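Local coordinates for adenylate kinase (Desulfovibrio gigas, PDB 3L0S), which probably catalyses the reversible transfer of a phosphate group between ATP and AMP, giving two ADP, and carries a metal ion in its LID domain, at residues 125-130 against 137-142; 133-138 against 151-156. One frame throughout, in Å; residues are numbered along the deposited sequence.

Interaction 1: residues 125-130 against 137-142; sequences GRRICK and NNIFIE. With CO (cobalt (II) ion), chain C.
The carbonyl oxygen of Gly125 takes the shortest polar bond across this contact, from Ile139 N to Gly125 O at 2.8 Å, with Asn138 CA donating a C-H contact to the same oxygen. Two residues along, Arg127 N reaches Asn137 O at 3.1 Å. These two bonds flank a single antiparallel beta bridge between Arg126 and Asn138, and a water continues the pairing: it donates to Arg127 O and accepts from Asn137 N.

Beyond the bridge the second chain swings into a type I turn, Asn138 to Ile141. Asn138 starts it with an Asx turn: with CG anti to the backbone N (chi1 -167°), OD1 accepts from Phe140 N at 2.7 Å, in the amide plane and on a lone pair. Its ND2 bonds to Arg122 O in helix 116-124, which ties the turn to that helix. Gly125 is enclosed by the turn, its CA meeting Ile139 CG1 and lying 3.4 Å from Phe140 CD2 at the ring edge. The Asn138 amide packs against the Gly125 carbonyl, OD1 3.3 Å from Gly125 C.

Ile139 lies over one face of the Arg127 guanidinium, offset toward its rim, and its CG2 also packs 3.9 Å from the aliphatic Arg127 CG. Bent at chi2 (-63°), the arginine folds back so that NH1 donates to Arg126 O at 2.7 Å, and NH1 also bonds to Met124 O, which fixes the rotation of the group. Arg126 starts its side chain away from 137-142, and its NH1 forms a salt bridge with Asp164; it is a predicted ATP ligand. Farther along the same segment, Cys129 SG binds the cobalt ion at 2.3 Å. Backbone bonds therefore couple the chain carrying a metal ligand and a probable nucleotide-binding arginine to the turn beside helix 116-124.

Interaction 2: residues 133-138 against 151-156; sequences PNHPNN and CRVCGG. With CO (cobalt (II) ion), chain C.
His135 holds CG anti to its carbonyl carbon (chi1 -75°), and Cys151 turns SG away from its own backbone N (chi1 -174°); these settings bring imidazole and thiolate to the same cobalt ion. His135 ND1 binds the metal at 2.0 Å, while Cys151 SG and Cys154 SG complete this side of the shell at 2.3 and 2.4 Å.

Val153 sits between the two cysteines in sequence and packs over the histidine. Its CG1 lies almost on the ring normal, 3.6 Å from the centroid of the His135 ring, a CH-pi contact that covers one face, while CG2 leans toward CB of the histidine. Cys154 SG comes to the ring differently, at its edge and near its plane. The metal bond through ND1 and the valine over the face together fix the imidazole.

The CxxC pair Cys151 and Cys154, with His135 and Cys129, makes a three-cysteine, one-histidine site in the LID domain, seen here with cobalt and in other crystals of the protein with zinc or iron. Within the CxxC loop Cys151 SG also accepts from Val153 N at 3.3 Å and, at greater length, from Cys154 N. Such amide donors probably help to stabilise the negative charge of the thiolate. Gly155 follows with positive phi and bonds back to Cys151 O, and Cys151 N closes the loop on Gly156 O.

Away from the metal, Arg152 runs past the Asn137 side chain in the opposite direction, and its CD packs 3.1 Å from Pro136 O. A water donates to Pro136 O at 2.8 Å and also lies by Arg152 NH1, though that approach is too short to be relied on, while Arg152 NE makes a weak bond to Lys145 O.

Both interactions belong to the one excursion of the chain that leaves helix 116-124 and returns through strand 158-159, and their centres lie 8 Å apart. Along the sequence come 125-130, then 133-138 running into 137-142, then 151-156; the two share Asn137 and Asn138, of which Asn137 takes part in both contacts. The cobalt ion is the joint: interaction 1 supplies Cys129, interaction 2 the other three ligands, and Cys129 SG lies 3.5 Å from Cys154 SG. Strand 128-129 pairs antiparallel with strand 158-159 just beyond the CxxC loop. Together the metal and the backbone pairing cross-link the LID, the domain that closes over the phosphoryl-transfer site when ATP binds.

Interaction 1: residues 125-130 against 137-142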
loop_
_atom_site.group_PDB
_atom_site.type_symbol
_atom_site.label_atom_id
_atom_site.label_comp_id
_atom_site.label_asym_id
_atom_site.label_seq_id
_atom_site.Cartn_x
_atom_site.Cartn_y
_atom_site.Cartn_z
ATOM N N GLY A 125 11.320 15.228 2.424
ATOM C CA GLY A 125 12.186 15.564 3.528
ATOM C C GLY A 125 13.152 14.433 3.874
ATOM O O GLY A 125 14.040 14.610 4.721
ATOM N N ARG A 126 13.038 13.303 3.186
ATOM C CA ARG A 126 14.001 12.171 3.392
ATOM C C ARG A 126 15.452 12.559 3.083
ATOM O O ARG A 126 15.711 13.167 2.054
ATOM C CB ARG A 126 13.666 10.988 2.490
ATOM C CG ARG A 126 12.499 10.140 2.978
ATOM C CD ARG A 126 11.969 9.318 1.848
ATOM N NE ARG A 126 10.703 8.713 2.230
ATOM C CZ ARG A 126 9.828 8.192 1.371
ATOM N NH1 ARG A 126 10.114 8.141 0.064
ATOM N NH2 ARG A 126 8.678 7.672 1.827
ATOM N N ARG A 127 16.390 12.153 3.942
ATOM C CA ARG A 127 17.843 12.363 3.716
ATOM C C ARG A 127 18.532 11.065 3.996
ATOM O O ARG A 127 18.223 10.401 5.017
ATOM C CB ARG A 127 18.393 13.457 4.634
ATOM C CG ARG A 127 17.758 14.835 4.359
ATOM C CD ARG A 127 18.116 15.260 2.919
ATOM N NE ARG A 127 17.630 16.600 2.619
ATOM C CZ ARG A 127 16.476 16.835 1.988
ATOM N NH1 ARG A 127 15.713 15.839 1.548
ATOM N NH2 ARG A 127 16.081 18.070 1.802
ATOM N N ILE A 128 19.401 10.640 3.077
ATOM C CA ILE A 128 20.031 9.341 3.179
ATOM C C ILE A 128 21.467 9.564 3.615
ATOM O O ILE A 128 22.178 10.399 3.018
ATOM C CB ILE A 128 20.107 8.653 1.772
ATOM C CG1 ILE A 128 18.739 8.698 1.081
ATOM C CG2 ILE A 128 20.584 7.197 1.888
ATOM C CD1 ILE A 128 17.526 8.384 2.029
ATOM N N CYS A 129 21.901 8.778 4.613
ATOM C CA CYS A 129 23.246 8.815 5.162
ATOM C C CYS A 129 24.251 8.066 4.290
ATOM O O CYS A 129 24.003 6.947 3.832
ATOM C CB CYS A 129 23.193 8.306 6.610
ATOM S SG CYS A 129 24.809 7.828 7.303
ATOM N N LYS A 130 25.367 8.711 3.983
ATOM C CA LYS A 130 26.378 8.108 3.093
ATOM C C LYS A 130 26.940 6.810 3.704
ATOM O O LYS A 130 27.236 5.855 2.977
ATOM C CB LYS A 130 27.534 9.094 2.779
ATOM N N ASN A 137 16.644 9.709 8.752
ATOM C CA ASN A 137 16.858 11.169 8.847
ATOM C C ASN A 137 15.761 11.761 7.985
ATOM O O ASN A 137 15.582 11.317 6.840
ATOM C CB ASN A 137 18.209 11.589 8.253
ATOM C CG ASN A 137 19.367 11.321 9.175
ATOM O OD1 ASN A 137 20.086 10.292 9.075
ATOM N ND2 ASN A 137 19.598 12.269 10.032
ATOM N N ASN A 138 15.030 12.726 8.504
ATOM C CA ASN A 138 14.015 13.381 7.646
ATOM C C ASN A 138 13.889 14.814 8.145
ATOM O O ASN A 138 13.651 15.012 9.335
ATOM C CB ASN A 138 12.660 12.681 7.790
ATOM C CG ASN A 138 11.663 13.086 6.713
ATOM O OD1 ASN A 138 11.298 14.249 6.594
ATOM N ND2 ASN A 138 11.165 12.086 5.941
ATOM N N ILE A 139 13.977 15.786 7.238
ATOM C CA ILE A 139 13.898 17.137 7.649
ATOM C C ILE A 139 12.489 17.483 8.116
ATOM O O ILE A 139 12.328 18.457 8.789
ATOM C CB ILE A 139 14.481 18.126 6.599
ATOM C CG1 ILE A 139 13.698 18.091 5.310
ATOM C CG2 ILE A 139 15.947 17.799 6.239
ATOM C CD1 ILE A 139 13.935 19.335 4.483
ATOM N N PHE A 140 11.471 16.696 7.811
ATOM C CA PHE A 140 10.142 17.127 8.182
ATOM C C PHE A 140 9.534 16.286 9.263
ATOM O O PHE A 140 8.357 16.476 9.522
ATOM C CB PHE A 140 9.156 17.136 6.996
ATOM C CG PHE A 140 9.418 18.205 6.020
ATOM C CD1 PHE A 140 8.988 19.527 6.273
ATOM C CD2 PHE A 140 10.078 17.911 4.813
ATOM C CE1 PHE A 140 9.239 20.579 5.334
ATOM C CE2 PHE A 140 10.359 18.937 3.851
ATOM C CZ PHE A 140 9.937 20.294 4.143
ATOM N N ILE A 141 10.268 15.311 9.820
ATOM C CA ILE A 141 9.740 14.503 10.919
ATOM C C ILE A 141 10.643 14.764 12.081
ATOM O O ILE A 141 11.758 14.224 12.199
ATOM C CB ILE A 141 9.673 12.985 10.612
ATOM C CG1 ILE A 141 9.063 12.744 9.241
ATOM C CG2 ILE A 141 8.949 12.159 11.745
ATOM C CD1 ILE A 141 8.903 11.346 8.910
ATOM N N GLU A 142 10.154 15.662 12.927
ATOM C CA GLU A 142 10.821 16.040 14.129
ATOM C C GLU A 142 11.709 15.058 14.840
ATOM O O GLU A 142 12.859 15.373 15.105
ATOM C CB GLU A 142 9.805 16.492 15.115
ATOM C CG GLU A 142 9.842 17.901 15.087
ATOM C CD GLU A 142 11.095 18.377 15.643
ATOM O OE1 GLU A 142 11.388 17.922 16.753
ATOM O OE2 GLU A 142 11.769 19.185 14.967
HETATM CO CO CO C . 24.358 7.553 9.580
HETATM O O HOH W 1 16.660 8.430 6.058
#

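Interaction 2: residues 133-138 against 151-156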
loop_
_atom_site.group_PDB
_atom_site.type_symbol
_atom_site.label_atom_id
_atom_site.label_comp_id
_atom_site.label_asym_id
_atom_site.label_seq_id
_atom_site.Cartn_x
_atom_site.Cartn_y
_atom_site.Cartn_z
ATOM N N PRO A 133 22.616 3.543 4.868
ATOM C CA PRO A 133 21.398 4.144 4.364
ATOM C C PRO A 133 20.187 3.704 5.195
ATOM O O PRO A 133 19.113 4.251 5.023
ATOM C CB PRO A 133 21.365 3.675 2.919
ATOM C CG PRO A 133 22.035 2.226 2.976
ATOM C CD PRO A 133 23.049 2.346 4.104
ATOM N N ASN A 134 20.363 2.767 6.131
ATOM C CA ASN A 134 19.257 2.417 6.997
ATOM C C ASN A 134 19.025 3.489 8.051
ATOM O O ASN A 134 17.982 3.429 8.686
ATOM C CB ASN A 134 19.513 1.151 7.851
ATOM C CG ASN A 134 19.807 -0.093 7.047
ATOM O OD1 ASN A 134 20.348 -1.074 7.627
ATOM N ND2 ASN A 134 19.464 -0.100 5.754
ATOM N N HIS A 135 19.946 4.434 8.249
ATOM C CA HIS A 135 19.825 5.447 9.394
ATOM C C HIS A 135 18.756 6.487 9.142
ATOM O O HIS A 135 18.920 7.284 8.205
ATOM C CB HIS A 135 21.125 6.229 9.548
ATOM C CG HIS A 135 22.230 5.447 10.192
ATOM N ND1 HIS A 135 23.543 5.861 10.154
ATOM C CD2 HIS A 135 22.224 4.240 10.809
ATOM C CE1 HIS A 135 24.303 4.934 10.724
ATOM N NE2 HIS A 135 23.522 3.948 11.148
ATOM N N PRO A 136 17.646 6.480 9.920
ATOM C CA PRO A 136 16.558 7.411 9.528
ATOM C C PRO A 136 16.798 8.902 9.806
ATOM O O PRO A 136 17.135 9.310 10.935
ATOM C CB PRO A 136 15.353 6.878 10.338
ATOM C CG PRO A 136 15.794 5.394 10.641
ATOM C CD PRO A 136 17.187 5.540 10.962
ATOM N N ASN A 137 16.644 9.709 8.752
ATOM C CA ASN A 137 16.858 11.169 8.847
ATOM C C ASN A 137 15.761 11.761 7.985
ATOM O O ASN A 137 15.582 11.317 6.840
ATOM C CB ASN A 137 18.209 11.589 8.253
ATOM C CG ASN A 137 19.367 11.321 9.175
ATOM O OD1 ASN A 137 20.086 10.292 9.075
ATOM N ND2 ASN A 137 19.598 12.269 10.032
ATOM N N ASN A 138 15.030 12.726 8.504
ATOM C CA ASN A 138 14.015 13.381 7.646
ATOM C C ASN A 138 13.889 14.814 8.145
ATOM O O ASN A 138 13.651 15.012 9.335
ATOM C CB ASN A 138 12.660 12.681 7.790
ATOM C CG ASN A 138 11.663 13.086 6.713
ATOM O OD1 ASN A 138 11.298 14.249 6.594
ATOM N ND2 ASN A 138 11.165 12.086 5.941
ATOM N N CYS A 151 23.845 13.222 9.407
ATOM C CA CYS A 151 23.123 12.103 9.989
ATOM C C CYS A 151 23.016 12.236 11.493
ATOM O O CYS A 151 24.015 12.487 12.156
ATOM C CB CYS A 151 23.863 10.831 9.655
ATOM S SG CYS A 151 22.954 9.316 10.196
ATOM N N ARG A 152 21.800 12.119 12.016
ATOM C CA ARG A 152 21.608 12.218 13.447
ATOM C C ARG A 152 22.055 10.929 14.178
ATOM O O ARG A 152 22.001 10.905 15.417
ATOM C CB ARG A 152 20.122 12.351 13.729
ATOM C CG ARG A 152 19.340 11.150 13.157
ATOM C CD ARG A 152 17.836 11.243 13.287
ATOM N NE ARG A 152 17.467 11.709 14.599
ATOM C CZ ARG A 152 17.325 10.941 15.671
ATOM N NH1 ARG A 152 17.502 9.599 15.602
ATOM N NH2 ARG A 152 16.997 11.527 16.830
ATOM N N VAL A 153 22.366 9.844 13.435
ATOM C CA VAL A 153 22.807 8.564 14.052
ATOM C C VAL A 153 24.355 8.489 14.134
ATOM O O VAL A 153 24.895 8.133 15.179
ATOM C CB VAL A 153 22.252 7.311 13.305
ATOM C CG1 VAL A 153 22.721 6.014 14.023
ATOM C CG2 VAL A 153 20.726 7.301 13.267
ATOM N N CYS A 154 25.070 8.833 13.054
ATOM C CA CYS A 154 26.514 8.543 13.000
ATOM C C CYS A 154 27.348 9.725 12.548
ATOM O O CYS A 154 28.541 9.615 12.456
ATOM C CB CYS A 154 26.778 7.346 12.046
ATOM S SG CYS A 154 26.639 7.735 10.266
ATOM N N GLY A 155 26.708 10.834 12.170
ATOM C CA GLY A 155 27.411 12.004 11.695
ATOM C C GLY A 155 27.864 11.933 10.234
ATOM O O GLY A 155 28.659 12.750 9.799
ATOM N N GLY A 156 27.386 10.963 9.468
ATOM C CA GLY A 156 27.857 10.831 8.099
ATOM C C GLY A 156 27.135 11.860 7.237
ATOM O O GLY A 156 26.120 12.426 7.657
HETATM CO CO CO C . 24.358 7.553 9.580
HETATM O O HOH W 2 17.139 8.258 13.502
#